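Fimbrial protein MyfA (Yersinia enterocolitica, PDB 5LND) is the major subunit of the Myf fimbriae, protease-resistant surface polymers that are a probable virulence factor of pathogenic strains. Local coordinates at residues 3-9 and 24-30; 16-22 and 87-93; 50-54 and 97-101; 104-108 and 118-122. All coordinates share one frame; numbering follows the deposited sequence.

Interaction 1 of 4, residues 3-9 and 24-30; sequences SVEFKAT and AFHLVMS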
loop_
_atom_site.group_PDB
_atom_site.type_symbol
_atom_site.label_atom_id
_atom_site.label_comp_id
_atom_site.label_asym_id
_atom_site.label_seq_id
_atom_site.Cartn_x
_atom_site.Cartn_y
_atom_site.Cartn_z
ATOM N N SER B 3 25.814 -17.948 -10.192
ATOM C CA SER B 3 25.092 -16.954 -10.960
ATOM C C SER B 3 23.655 -16.934 -10.487
ATOM O O SER B 3 23.144 -17.939 -10.002
ATOM C CB SER B 3 25.125 -17.300 -12.439
ATOM O OG SER B 3 24.207 -18.331 -12.735
ATOM N N VAL B 4 23.002 -15.784 -10.622
ATOM C CA VAL B 4 21.587 -15.649 -10.282
ATOM C C VAL B 4 20.889 -14.921 -11.421
ATOM O O VAL B 4 21.474 -14.036 -12.032
ATOM C CB VAL B 4 21.398 -14.840 -8.983
ATOM C CG1 VAL B 4 19.937 -14.765 -8.594
ATOM C CG2 VAL B 4 22.193 -15.455 -7.863
ATOM N N GLU B 5 19.661 -15.305 -11.746
ATOM C CA GLU B 5 18.847 -14.453 -12.607
ATOM C C GLU B 5 17.474 -14.247 -12.009
ATOM O O GLU B 5 16.823 -15.197 -11.602
ATOM C CB GLU B 5 18.716 -14.998 -14.027
ATOM C CG GLU B 5 17.723 -14.197 -14.906
ATOM C CD GLU B 5 18.204 -12.785 -15.301
ATOM O OE1 GLU B 5 18.539 -11.961 -14.419
ATOM O OE2 GLU B 5 18.219 -12.485 -16.516
ATOM N N PHE B 6 17.042 -12.994 -11.974
ATOM C CA PHE B 6 15.759 -12.631 -11.399
ATOM C C PHE B 6 15.052 -11.624 -12.305
ATOM O O PHE B 6 15.539 -10.514 -12.515
ATOM C CB PHE B 6 15.978 -12.036 -10.013
ATOM C CG PHE B 6 14.712 -11.736 -9.275
ATOM C CD1 PHE B 6 13.892 -12.761 -8.845
ATOM C CD2 PHE B 6 14.354 -10.432 -8.993
ATOM C CE1 PHE B 6 12.730 -12.497 -8.156
ATOM C CE2 PHE B 6 13.197 -10.159 -8.296
ATOM C CZ PHE B 6 12.384 -11.196 -7.879
ATOM N N LYS B 7 13.906 -12.023 -12.847
ATOM C CA LYS B 7 13.190 -11.209 -13.811
ATOM C C LYS B 7 11.715 -11.228 -13.497
ATOM O O LYS B 7 11.216 -12.188 -12.922
ATOM C CB LYS B 7 13.389 -11.753 -15.223
ATOM C CG LYS B 7 14.818 -11.750 -15.700
ATOM C CD LYS B 7 14.906 -11.953 -17.204
ATOM C CE LYS B 7 14.213 -13.231 -17.631
ATOM N NZ LYS B 7 14.554 -13.595 -19.035
ATOM N N ALA B 8 11.019 -10.165 -13.878
ATOM C CA ALA B 8 9.569 -10.170 -13.812
ATOM C C ALA B 8 9.096 -11.136 -14.886
ATOM O O ALA B 8 9.754 -11.293 -15.914
ATOM C CB ALA B 8 9.009 -8.776 -14.042
ATOM N N THR B 9 7.966 -11.791 -14.655
ATOM C CA THR B 9 7.452 -12.735 -15.635
ATOM C C THR B 9 6.759 -12.021 -16.790
ATOM O O THR B 9 6.599 -10.803 -16.765
ATOM C CB THR B 9 6.491 -13.714 -15.013
ATOM O OG1 THR B 9 5.476 -12.990 -14.317
ATOM C CG2 THR B 9 7.216 -14.652 -14.055
ATOM N N ALA B 24 4.606 -13.397 -10.941
ATOM C CA ALA B 24 5.105 -12.028 -10.963
ATOM C C ALA B 24 6.605 -11.961 -11.229
ATOM O O ALA B 24 7.074 -11.085 -11.955
ATOM C CB ALA B 24 4.765 -11.323 -9.665
ATOM N N PHE B 25 7.351 -12.872 -10.612
ATOM C CA PHE B 25 8.800 -12.913 -10.765
ATOM C C PHE B 25 9.291 -14.335 -10.975
ATOM O O PHE B 25 8.684 -15.289 -10.489
ATOM C CB PHE B 25 9.506 -12.344 -9.527
ATOM C CG PHE B 25 9.278 -10.876 -9.294
ATOM C CD1 PHE B 25 9.766 -9.925 -10.180
ATOM C CD2 PHE B 25 8.605 -10.445 -8.163
ATOM C CE1 PHE B 25 9.554 -8.574 -9.952
ATOM C CE2 PHE B 25 8.408 -9.100 -7.929
ATOM C CZ PHE B 25 8.883 -8.168 -8.828
ATOM N N HIS B 26 10.403 -14.462 -11.690
ATOM C CA HIS B 26 11.056 -15.751 -11.845
ATOM C C HIS B 26 12.515 -15.653 -11.434
ATOM O O HIS B 26 13.216 -14.718 -11.833
ATOM C CB HIS B 26 10.949 -16.246 -13.281
ATOM C CG HIS B 26 11.548 -17.602 -13.497
ATOM N ND1 HIS B 26 10.982 -18.758 -13.000
ATOM C CD2 HIS B 26 12.661 -17.990 -14.166
ATOM C CE1 HIS B 26 11.719 -19.796 -13.353
ATOM N NE2 HIS B 26 12.744 -19.356 -14.062
ATOM N N LEU B 27 12.962 -16.626 -10.646
ATOM C CA LEU B 27 14.305 -16.616 -10.088
ATOM C C LEU B 27 15.051 -17.878 -10.467
ATOM O O LEU B 27 14.480 -18.965 -10.442
ATOM C CB LEU B 27 14.228 -16.517 -8.564
ATOM C CG LEU B 27 15.517 -16.834 -7.800
ATOM C CD1 LEU B 27 16.547 -15.767 -8.007
ATOM C CD2 LEU B 27 15.217 -17.004 -6.338
ATOM N N VAL B 28 16.324 -17.735 -10.828
ATOM C CA VAL B 28 17.176 -18.885 -11.112
ATOM C C VAL B 28 18.490 -18.771 -10.360
ATOM O O VAL B 28 19.256 -17.840 -10.585
ATOM C CB VAL B 28 17.477 -19.015 -12.615
ATOM C CG1 VAL B 28 18.324 -20.240 -12.873
ATOM C CG2 VAL B 28 16.187 -19.108 -13.397
ATOM N N MET B 29 18.749 -19.720 -9.467
ATOM C CA MET B 29 19.982 -19.723 -8.688
ATOM C C MET B 29 20.850 -20.917 -9.091
ATOM O O MET B 29 20.471 -22.069 -8.880
ATOM C CB MET B 29 19.666 -19.763 -7.185
ATOM C CG MET B 29 18.866 -18.571 -6.663
ATOM S SD MET B 29 18.222 -18.771 -4.997
ATOM C CE MET B 29 16.943 -19.984 -5.263
ATOM N N SER B 30 22.017 -20.635 -9.666
ATOM C CA SER B 30 22.867 -21.683 -10.215
ATOM C C SER B 30 24.236 -21.831 -9.558
ATOM O O SER B 30 24.870 -20.844 -9.179
ATOM C CB SER B 30 23.054 -21.476 -11.716
ATOM O OG SER B 30 21.834 -21.654 -12.401
HETATM O O HOH W 1 21.186 -18.742 -12.658
#
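Phe6 and Phe25 meet where strand 3-8 runs antiparallel to strand 22-30 in an Ig-like beta sandwich, the segment axes 4.6 Å apart and turned by 166°. Three hydrogen-bonded pairs, Ser3-Ser30, Glu5-Val28 and Lys7-His26, set the register, and Thr9 N extends the pattern to Ala24 O. The Val4, Phe6, Leu27 and Met29 side chains enter the sandwich; those of Ser3, Glu5, Lys7, His26, Val28 and Ser30 lie on the outer side.

Phe25 can be traced atom by atom. Its CB rests 3.5 Å from Phe6 CE1. With chi1 at -66°, CG stands anti to the carbonyl carbon and comes to 3.4 Å from Phe6 CZ. CD1 meets Ala8 CA at 3.6 Å, and CE1 continues toward the Ala8 methyl. CD2, on the other side of CG, is 3.9 Å from Phe6 CZ, while Lys7 O sits at the ring edge. Toward the tip, CE2 lies against Met51 CE and Phe101 CB, and CZ comes near Tyr99 O. The two rings are near parallel but slid apart, with little overlap (centroids 4.9 Å). Phe6 also has the Leu27 CB at its own edge, and Val4 CG1 packs on Leu27 CD1.

Ala24 and Phe25 both face Phe86 of strand 81-88, a classic beta bulge. From across the sandwich, Ala126 of strand 118-130 touches both Phe6 and Phe25.

At the Ser3-Ser30 end, one water bridges the strands: it donates to Val28 O at 3.0 Å and is also hydrogen-bonded to Ser3 OG and Ser30 OG.

Interaction 2 of 4, residues 16-22 and 87-93; sequences GKLDADT and FLAAGDE
Lys17 reaches Gly91 in the type II turn Ala89-Asp92, at one end of the Ig-like sandwich where the connection to strand 22-30 runs beside the extension of strand 81-88. Its chain is extended as far as CE and bends only at the last torsion (chi4 76°). That bend brings NZ to 2.8 Å from Gly91 O, in the carbonyl plane on a lone pair, while CG lies against the same oxygen. Glu93 pairs with Lys17 through the chain carbons, CG to CG; its OE1 is taken by Gly78 N of the second subunit.

Leu18 has CG anti to its carbonyl carbon (chi1 -62°), which, with chi2 extended, sends CD1 toward Leu88 and the turn. There CD1 is pressed to 3.4 Å from Leu88 CB, tighter than normal packing, and also touches Ala89 O. The Leu18 backbone bonds to the turn at both its N, to Asp92 O, and its O, to Gly91 N. Gly91 has the positive phi expected at the turn's third position.

Asp21 and Phe87 lie side by side and point the same way, carboxylate and ring planes 26° apart. Asp21 CG approaches Phe87 CE1 to 3.5 Å, and Asp21 OD1 accepts the N-H of Ala90 at 3.1 Å.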
loop_
_atom_site.group_PDB
_atom_site.type_symbol
_atom_site.label_atom_id
_atom_site.label_comp_id
_atom_site.label_asym_id
_atom_site.label_seq_id
_atom_site.Cartn_x
_atom_site.Cartn_y
_atom_site.Cartn_z
ATOM N N GLY B 16 -7.256 -5.174 -9.842
ATOM C CA GLY B 16 -8.486 -5.839 -9.463
ATOM C C GLY B 16 -8.202 -7.141 -8.757
ATOM O O GLY B 16 -7.050 -7.502 -8.539
ATOM N N LYS B 17 -9.263 -7.850 -8.399
ATOM C CA LYS B 17 -9.129 -9.087 -7.650
ATOM C C LYS B 17 -8.658 -10.198 -8.576
ATOM O O LYS B 17 -9.180 -10.375 -9.675
ATOM C CB LYS B 17 -10.461 -9.451 -7.003
ATOM C CG LYS B 17 -10.368 -10.450 -5.866
ATOM C CD LYS B 17 -11.736 -10.672 -5.243
ATOM C CE LYS B 17 -11.747 -11.870 -4.303
ATOM N NZ LYS B 17 -11.107 -11.606 -2.986
ATOM N N LEU B 18 -7.644 -10.924 -8.129
ATOM C CA LEU B 18 -7.069 -12.002 -8.911
ATOM C C LEU B 18 -7.959 -13.224 -8.805
ATOM O O LEU B 18 -8.421 -13.556 -7.709
ATOM C CB LEU B 18 -5.671 -12.321 -8.395
ATOM C CG LEU B 18 -4.640 -11.202 -8.489
ATOM C CD1 LEU B 18 -3.371 -11.558 -7.745
ATOM C CD2 LEU B 18 -4.328 -10.888 -9.937
ATOM N N ASP B 19 -8.221 -13.878 -9.937
ATOM C CA ASP B 19 -9.009 -15.106 -9.921
ATOM C C ASP B 19 -8.121 -16.234 -9.426
ATOM O O ASP B 19 -8.574 -17.150 -8.730
ATOM C CB ASP B 19 -9.534 -15.473 -11.317
ATOM C CG ASP B 19 -9.834 -14.264 -12.182
ATOM O OD1 ASP B 19 -10.935 -13.679 -12.051
ATOM O OD2 ASP B 19 -8.968 -13.919 -13.017
ATOM N N ALA B 20 -6.842 -16.138 -9.780
ATOM C CA ALA B 20 -5.910 -17.250 -9.646
ATOM C C ALA B 20 -4.543 -16.822 -9.146
ATOM O O ALA B 20 -4.202 -15.640 -9.172
ATOM C CB ALA B 20 -5.758 -17.945 -10.973
ATOM N N ASP B 21 -3.761 -17.800 -8.701
ATOM C CA ASP B 21 -2.365 -17.569 -8.386
ATOM C C ASP B 21 -1.701 -17.024 -9.637
ATOM O O ASP B 21 -1.780 -17.625 -10.705
ATOM C CB ASP B 21 -1.690 -18.866 -7.928
ATOM C CG ASP B 21 -2.135 -19.302 -6.543
ATOM O OD1 ASP B 21 -2.806 -18.513 -5.853
ATOM O OD2 ASP B 21 -1.800 -20.436 -6.141
ATOM N N THR B 22 -1.065 -15.870 -9.498
ATOM C CA THR B 22 -0.599 -15.122 -10.643
ATOM C C THR B 22 0.887 -14.837 -10.515
ATOM O O THR B 22 1.306 -14.140 -9.594
ATOM C CB THR B 22 -1.373 -13.806 -10.751
ATOM O OG1 THR B 22 -2.772 -14.092 -10.860
ATOM C CG2 THR B 22 -0.923 -13.013 -11.953
ATOM N N PHE B 87 4.551 -15.823 -7.073
ATOM C CA PHE B 87 3.239 -15.491 -7.590
ATOM C C PHE B 87 2.428 -14.690 -6.578
ATOM O O PHE B 87 2.750 -14.665 -5.391
ATOM C CB PHE B 87 2.492 -16.765 -7.979
ATOM C CG PHE B 87 2.208 -17.673 -6.821
ATOM C CD1 PHE B 87 1.079 -17.491 -6.043
ATOM C CD2 PHE B 87 3.074 -18.709 -6.510
ATOM C CE1 PHE B 87 0.825 -18.313 -4.979
ATOM C CE2 PHE B 87 2.823 -19.540 -5.440
ATOM C CZ PHE B 87 1.695 -19.340 -4.673
ATOM N N LEU B 88 1.380 -14.030 -7.063
ATOM C CA LEU B 88 0.434 -13.338 -6.203
ATOM C C LEU B 88 -0.717 -14.297 -5.925
ATOM O O LEU B 88 -1.113 -15.053 -6.802
ATOM C CB LEU B 88 -0.072 -12.084 -6.893
ATOM C CG LEU B 88 1.001 -11.154 -7.435
ATOM C CD1 LEU B 88 0.370 -9.894 -7.985
ATOM C CD2 LEU B 88 2.017 -10.833 -6.353
ATOM N N ALA B 89 -1.247 -14.287 -4.708
ATOM C CA ALA B 89 -2.306 -15.227 -4.370
ATOM C C ALA B 89 -3.620 -14.867 -5.062
ATOM O O ALA B 89 -3.919 -13.698 -5.308
ATOM C CB ALA B 89 -2.489 -15.321 -2.868
ATOM N N ALA B 90 -4.398 -15.892 -5.383
ATOM C CA ALA B 90 -5.745 -15.702 -5.895
ATOM C C ALA B 90 -6.591 -14.983 -4.855
ATOM O O ALA B 90 -6.556 -15.339 -3.680
ATOM C CB ALA B 90 -6.360 -17.034 -6.209
ATOM N N GLY B 91 -7.363 -13.990 -5.287
ATOM C CA GLY B 91 -8.247 -13.273 -4.384
ATOM C C GLY B 91 -7.683 -11.953 -3.895
ATOM O O GLY B 91 -8.402 -11.149 -3.284
ATOM N N ASP B 92 -6.394 -11.739 -4.147
ATOM C CA ASP B 92 -5.742 -10.482 -3.799
ATOM C C ASP B 92 -6.245 -9.333 -4.669
ATOM O O ASP B 92 -6.266 -9.433 -5.895
ATOM C CB ASP B 92 -4.218 -10.613 -3.915
ATOM C CG ASP B 92 -3.573 -11.173 -2.656
ATOM O OD1 ASP B 92 -4.167 -12.076 -2.030
ATOM O OD2 ASP B 92 -2.470 -10.700 -2.294
ATOM N N GLU B 93 -6.656 -8.248 -4.020
ATOM C CA GLU B 93 -7.093 -7.057 -4.722
ATOM C C GLU B 93 -5.887 -6.178 -4.957
ATOM O O GLU B 93 -5.349 -5.597 -4.024
ATOM C CB GLU B 93 -8.151 -6.320 -3.916
ATOM C CG GLU B 93 -9.396 -7.161 -3.687
ATOM C CD GLU B 93 -10.652 -6.318 -3.583
ATOM O OE1 GLU B 93 -10.518 -5.072 -3.534
ATOM O OE2 GLU B 93 -11.761 -6.904 -3.554
#

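Interaction 3 of 4, residues 50-54 and 97-101; sequences QMVSA and GEYQF
The Tyr99 ring carries Ser53 on one face: Ser53 CB stands 3.7 Å from the ring centroid and 19° off the normal, a CH-pi contact. Met51 approaches the same residue obliquely, its SD 5.0 Å from the Tyr99 centroid, a Met-aromatic contact. The Phe101 ring is met at its edge, where Gln50 O lies 3.3 Å from CD1.

Met51 crosses Tyr99 at about a right angle. Its CG sits between backbone N and carbonyl carbon (chi1 72°), and the bend at the end of the chain folds CE back to 3.3 Å from Tyr99 CB, closely packed and also beside Tyr99 O. The backbones share a single antiparallel bridge, Val52 with Gln100. Both of its bonds, Val52 N to Gln100 O and Gln100 N to Val52 O, come from above the carbonyl planes, and the short strand axes are inclined at 134°. Past the bridge the chains are joined by a water accepting from Ala54 N at 2.7 Å and, more distantly, from Glu98 N.

Tyr99 OH is anchored on Lys95 O. Strand 97-108 here runs between the end of strand 37-52 and strand 118-130; Val59 of strand 58-60 packs on Met51 and Tyr99, and Phe25 of the facing sheet covers Met51 and Phe101.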
loop_
_atom_site.group_PDB
_atom_site.type_symbol
_atom_site.label_atom_id
_atom_site.label_comp_id
_atom_site.label_asym_id
_atom_site.label_seq_id
_atom_site.Cartn_x
_atom_site.Cartn_y
_atom_site.Cartn_z
ATOM N N GLN B 50 7.452 -8.712 0.339
ATOM C CA GLN B 50 6.521 -7.981 -0.521
ATOM C C GLN B 50 7.167 -7.352 -1.746
ATOM O O GLN B 50 8.338 -7.008 -1.724
ATOM C CB GLN B 50 5.813 -6.881 0.271
ATOM C CG GLN B 50 4.706 -7.372 1.175
ATOM C CD GLN B 50 5.212 -7.775 2.532
ATOM O OE1 GLN B 50 6.041 -7.088 3.119
ATOM N NE2 GLN B 50 4.717 -8.897 3.041
ATOM N N MET B 51 6.389 -7.203 -2.814
ATOM C CA MET B 51 6.751 -6.284 -3.885
ATOM C C MET B 51 6.080 -4.939 -3.578
ATOM O O MET B 51 4.971 -4.903 -3.048
ATOM C CB MET B 51 6.386 -6.857 -5.261
ATOM C CG MET B 51 4.913 -6.892 -5.581
ATOM S SD MET B 51 4.485 -7.644 -7.173
ATOM C CE MET B 51 5.817 -7.117 -8.204
ATOM N N VAL B 52 6.771 -3.840 -3.864
ATOM C CA VAL B 52 6.332 -2.519 -3.417
ATOM C C VAL B 52 6.323 -1.499 -4.561
ATOM O O VAL B 52 7.329 -1.330 -5.256
ATOM C CB VAL B 52 7.240 -2.009 -2.278
ATOM C CG1 VAL B 52 6.762 -0.675 -1.748
ATOM C CG2 VAL B 52 7.275 -3.001 -1.157
ATOM N N SER B 53 5.195 -0.815 -4.759
ATOM C CA SER B 53 5.079 0.172 -5.838
ATOM C C SER B 53 5.565 1.567 -5.434
ATOM O O SER B 53 5.897 1.811 -4.283
ATOM C CB SER B 53 3.652 0.254 -6.363
ATOM O OG SER B 53 2.793 0.819 -5.406
ATOM N N ALA B 54 5.598 2.487 -6.391
ATOM C CA ALA B 54 6.162 3.814 -6.154
ATOM C C ALA B 54 5.522 4.577 -5.014
ATOM O O ALA B 54 6.217 5.323 -4.334
ATOM C CB ALA B 54 6.138 4.649 -7.410
ATOM N N GLY B 97 0.369 -0.299 -10.716
ATOM C CA GLY B 97 1.633 0.247 -10.260
ATOM C C GLY B 97 2.844 -0.483 -10.795
ATOM O O GLY B 97 2.726 -1.531 -11.425
ATOM N N GLU B 98 4.017 0.085 -10.556
ATOM C CA GLU B 98 5.255 -0.593 -10.882
ATOM C C GLU B 98 5.812 -1.123 -9.579
ATOM O O GLU B 98 6.337 -0.363 -8.768
ATOM C CB GLU B 98 6.232 0.383 -11.532
ATOM C CG GLU B 98 5.682 1.056 -12.781
ATOM C CD GLU B 98 5.408 0.064 -13.884
ATOM O OE1 GLU B 98 6.227 -0.859 -14.060
ATOM O OE2 GLU B 98 4.373 0.196 -14.567
ATOM N N TYR B 99 5.681 -2.423 -9.361
ATOM C CA TYR B 99 6.032 -2.976 -8.066
ATOM C C TYR B 99 7.400 -3.615 -8.060
ATOM O O TYR B 99 7.668 -4.539 -8.822
ATOM C CB TYR B 99 5.016 -4.011 -7.644
ATOM C CG TYR B 99 3.633 -3.515 -7.354
ATOM C CD1 TYR B 99 3.245 -3.238 -6.054
ATOM C CD2 TYR B 99 2.694 -3.384 -8.367
ATOM C CE1 TYR B 99 1.973 -2.822 -5.769
ATOM C CE2 TYR B 99 1.412 -2.964 -8.090
ATOM C CZ TYR B 99 1.066 -2.681 -6.790
ATOM O OH TYR B 99 -0.205 -2.266 -6.495
ATOM N N GLN B 100 8.251 -3.136 -7.165
ATOM C CA GLN B 100 9.624 -3.596 -7.110
ATOM C C GLN B 100 9.869 -4.550 -5.955
ATOM O O GLN B 100 9.424 -4.323 -4.837
ATOM C CB GLN B 100 10.559 -2.401 -6.978
ATOM C CG GLN B 100 12.016 -2.748 -7.126
ATOM C CD GLN B 100 12.928 -1.578 -6.815
ATOM O OE1 GLN B 100 12.663 -0.789 -5.908
ATOM N NE2 GLN B 100 14.021 -1.471 -7.561
ATOM N N PHE B 101 10.576 -5.629 -6.238
ATOM C CA PHE B 101 11.110 -6.452 -5.179
ATOM C C PHE B 101 12.627 -6.341 -5.195
ATOM O O PHE B 101 13.262 -6.417 -6.247
ATOM C CB PHE B 101 10.670 -7.903 -5.325
ATOM C CG PHE B 101 11.233 -8.800 -4.272
ATOM C CD1 PHE B 101 10.592 -8.942 -3.050
ATOM C CD2 PHE B 101 12.421 -9.492 -4.493
ATOM C CE1 PHE B 101 11.119 -9.768 -2.075
ATOM C CE2 PHE B 101 12.954 -10.318 -3.526
ATOM C CZ PHE B 101 12.306 -10.455 -2.314
HETATM O O HOH W 2 4.070 2.747 -8.632
#

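Interaction 4 of 4, residues 104-108 and 118-122; sequences RVEEY and VINSK
Glu106, facing Ser121 across the strands, has its OE2 gripped from several directions. Arg104 NE forms a salt bridge to OE2 at 3.0 Å, on the anti side and tilted out of the carboxylate plane, with the oxygen in the guanidinium plane; Arg104 NH2 adds a weak bond. A water donates to the same OE2 and is hydrogen-bonded to Ser121 OG at 2.9 Å, so the cluster spans both strands. The other oxygen, OE1, is held by Arg41 and Asn39 of strand 37-52. This buried carboxylate is therefore well compensated and probably stays ionised.

On the opposite face, Glu107 and Asn120 lie side by side with carboxylate and amide nearly coplanar. Asn120 ND2 donates to Glu107 OE1 at 3.2 Å, almost straight (169°). Glu107 CG is anti to the backbone N (chi1 178°) and the chain is extended, which brings CD to 3.5 Å from Ile119 CD1. Asp31 close to OE2 brings like charges together and may raise the Glu107 pKa.

Ile119 and Asn120 both face Glu107, a classic beta bulge: Ile119 N donates to Glu107 O at 2.8 Å, Glu107 N to Asn120 O. Beyond it the register shifts by one, pairing Tyr108 with Val118. Strand 118-130 runs antiparallel along strand 97-108, probably the last strand of the subunit's own domain, as a donor strand does in chaperone-usher fimbriae; in this self-complemented chain it is probably the appended donor strand.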
loop_
_atom_site.group_PDB
_atom_site.type_symbol
_atom_site.label_atom_id
_atom_site.label_comp_id
_atom_site.label_asym_id
_atom_site.label_seq_id
_atom_site.Cartn_x
_atom_site.Cartn_y
_atom_site.Cartn_z
ATOM N N ARG B 104 18.364 -10.260 -1.409
ATOM C CA ARG B 104 19.723 -10.777 -1.496
ATOM C C ARG B 104 19.698 -12.291 -1.537
ATOM O O ARG B 104 19.096 -12.937 -0.680
ATOM C CB ARG B 104 20.548 -10.322 -0.299
ATOM C CG ARG B 104 21.926 -10.945 -0.239
ATOM C CD ARG B 104 22.766 -10.327 0.855
ATOM N NE ARG B 104 22.340 -10.756 2.182
ATOM C CZ ARG B 104 21.552 -10.047 2.990
ATOM N NH1 ARG B 104 21.094 -8.858 2.616
ATOM N NH2 ARG B 104 21.221 -10.527 4.178
ATOM N N VAL B 105 20.345 -12.853 -2.545
ATOM C CA VAL B 105 20.447 -14.297 -2.666
ATOM C C VAL B 105 21.703 -14.773 -1.956
ATOM O O VAL B 105 22.740 -14.135 -2.050
ATOM C CB VAL B 105 20.477 -14.725 -4.131
ATOM C CG1 VAL B 105 20.603 -16.225 -4.239
ATOM C CG2 VAL B 105 19.210 -14.275 -4.811
ATOM N N GLU B 106 21.600 -15.884 -1.232
ATOM C CA GLU B 106 22.749 -16.461 -0.544
ATOM C C GLU B 106 22.871 -17.969 -0.785
ATOM O O GLU B 106 21.912 -18.709 -0.601
ATOM C CB GLU B 106 22.646 -16.195 0.955
ATOM C CG GLU B 106 22.525 -14.743 1.347
ATOM C CD GLU B 106 22.335 -14.581 2.836
ATOM O OE1 GLU B 106 21.865 -15.550 3.466
ATOM O OE2 GLU B 106 22.660 -13.503 3.379
ATOM N N GLU B 107 24.056 -18.415 -1.188
ATOM C CA GLU B 107 24.348 -19.838 -1.318
ATOM C C GLU B 107 25.084 -20.300 -0.074
ATOM O O GLU B 107 26.063 -19.674 0.327
ATOM C CB GLU B 107 25.242 -20.080 -2.532
ATOM C CG GLU B 107 25.641 -21.536 -2.739
ATOM C CD GLU B 107 26.696 -21.720 -3.822
ATOM O OE1 GLU B 107 27.376 -20.743 -4.186
ATOM O OE2 GLU B 107 26.849 -22.852 -4.310
ATOM N N TYR B 108 24.632 -21.398 0.533
ATOM C CA TYR B 108 25.291 -21.899 1.738
ATOM C C TYR B 108 25.817 -23.328 1.620
ATOM O O TYR B 108 25.445 -24.069 0.713
ATOM C CB TYR B 108 24.415 -21.714 2.989
ATOM C CG TYR B 108 23.044 -22.352 2.938
ATOM C CD1 TYR B 108 22.876 -23.714 3.132
ATOM C CD2 TYR B 108 21.914 -21.579 2.742
ATOM C CE1 TYR B 108 21.625 -24.289 3.104
ATOM C CE2 TYR B 108 20.656 -22.143 2.711
ATOM C CZ TYR B 108 20.516 -23.501 2.884
ATOM O OH TYR B 108 19.263 -24.076 2.854
ATOM N N VAL B 118 27.436 -19.189 4.582
ATOM C CA VAL B 118 27.205 -18.558 3.281
ATOM C C VAL B 118 28.511 -18.426 2.511
ATOM O O VAL B 118 29.476 -17.887 3.030
ATOM C CB VAL B 118 26.542 -17.179 3.429
ATOM C CG1 VAL B 118 26.496 -16.461 2.098
ATOM C CG2 VAL B 118 25.144 -17.325 3.975
ATOM N N ILE B 119 28.533 -18.907 1.269
ATOM C CA ILE B 119 29.755 -18.893 0.472
ATOM C C ILE B 119 29.692 -17.898 -0.688
ATOM O O ILE B 119 30.714 -17.449 -1.204
ATOM C CB ILE B 119 30.112 -20.298 -0.033
ATOM C CG1 ILE B 119 28.966 -20.891 -0.845
ATOM C CG2 ILE B 119 30.462 -21.201 1.135
ATOM C CD1 ILE B 119 29.363 -22.111 -1.622
ATOM N N ASN B 120 28.481 -17.564 -1.103
ATOM C CA ASN B 120 28.272 -16.576 -2.153
ATOM C C ASN B 120 26.976 -15.813 -1.912
ATOM O O ASN B 120 25.973 -16.395 -1.493
ATOM C CB ASN B 120 28.207 -17.250 -3.526
ATOM C CG ASN B 120 29.577 -17.522 -4.123
ATOM O OD1 ASN B 120 30.451 -16.660 -4.121
ATOM N ND2 ASN B 120 29.761 -18.724 -4.654
ATOM N N SER B 121 27.000 -14.510 -2.159
ATOM C CA SER B 121 25.776 -13.729 -2.083
ATOM C C SER B 121 25.747 -12.639 -3.133
ATOM O O SER B 121 26.786 -12.224 -3.643
ATOM C CB SER B 121 25.548 -13.147 -0.691
ATOM O OG SER B 121 26.562 -12.234 -0.330
ATOM N N LYS B 122 24.537 -12.191 -3.454
ATOM C CA LYS B 122 24.324 -11.228 -4.524
ATOM C C LYS B 122 22.944 -10.606 -4.385
ATOM O O LYS B 122 21.969 -11.320 -4.148
ATOM C CB LYS B 122 24.435 -11.933 -5.876
ATOM C CG LYS B 122 24.236 -11.022 -7.079
ATOM C CD LYS B 122 24.442 -11.756 -8.403
ATOM C CE LYS B 122 25.096 -10.860 -9.442
ATOM N NZ LYS B 122 24.491 -9.505 -9.486
HETATM O O HOH W 3 25.130 -11.727 2.161
#

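Interaction 1 touches both interaction 3 and interaction 4 inside the sandwich. Phe25 of interaction 1 reaches across to interaction 3, its CE2 lying 3.3 Å from Met51 CE and 3.7 Å from Phe101 CB. At the other end Met29 SD packs 3.6 Å from Val105 CG1 of interaction 4. Strand 97-108 serves both interaction 3 and interaction 4, whose centres are 23 Å apart, and strand 118-130 pairs with it while touching the inner side chains of strand 3-8. Interaction 2 lies at one end of the sandwich and reaches interaction 3 through Leu88 CD2 and Met51 SD, 4.1 Å apart. It lies across the chain's centre from interaction 4, with nearest atoms about 15 Å apart.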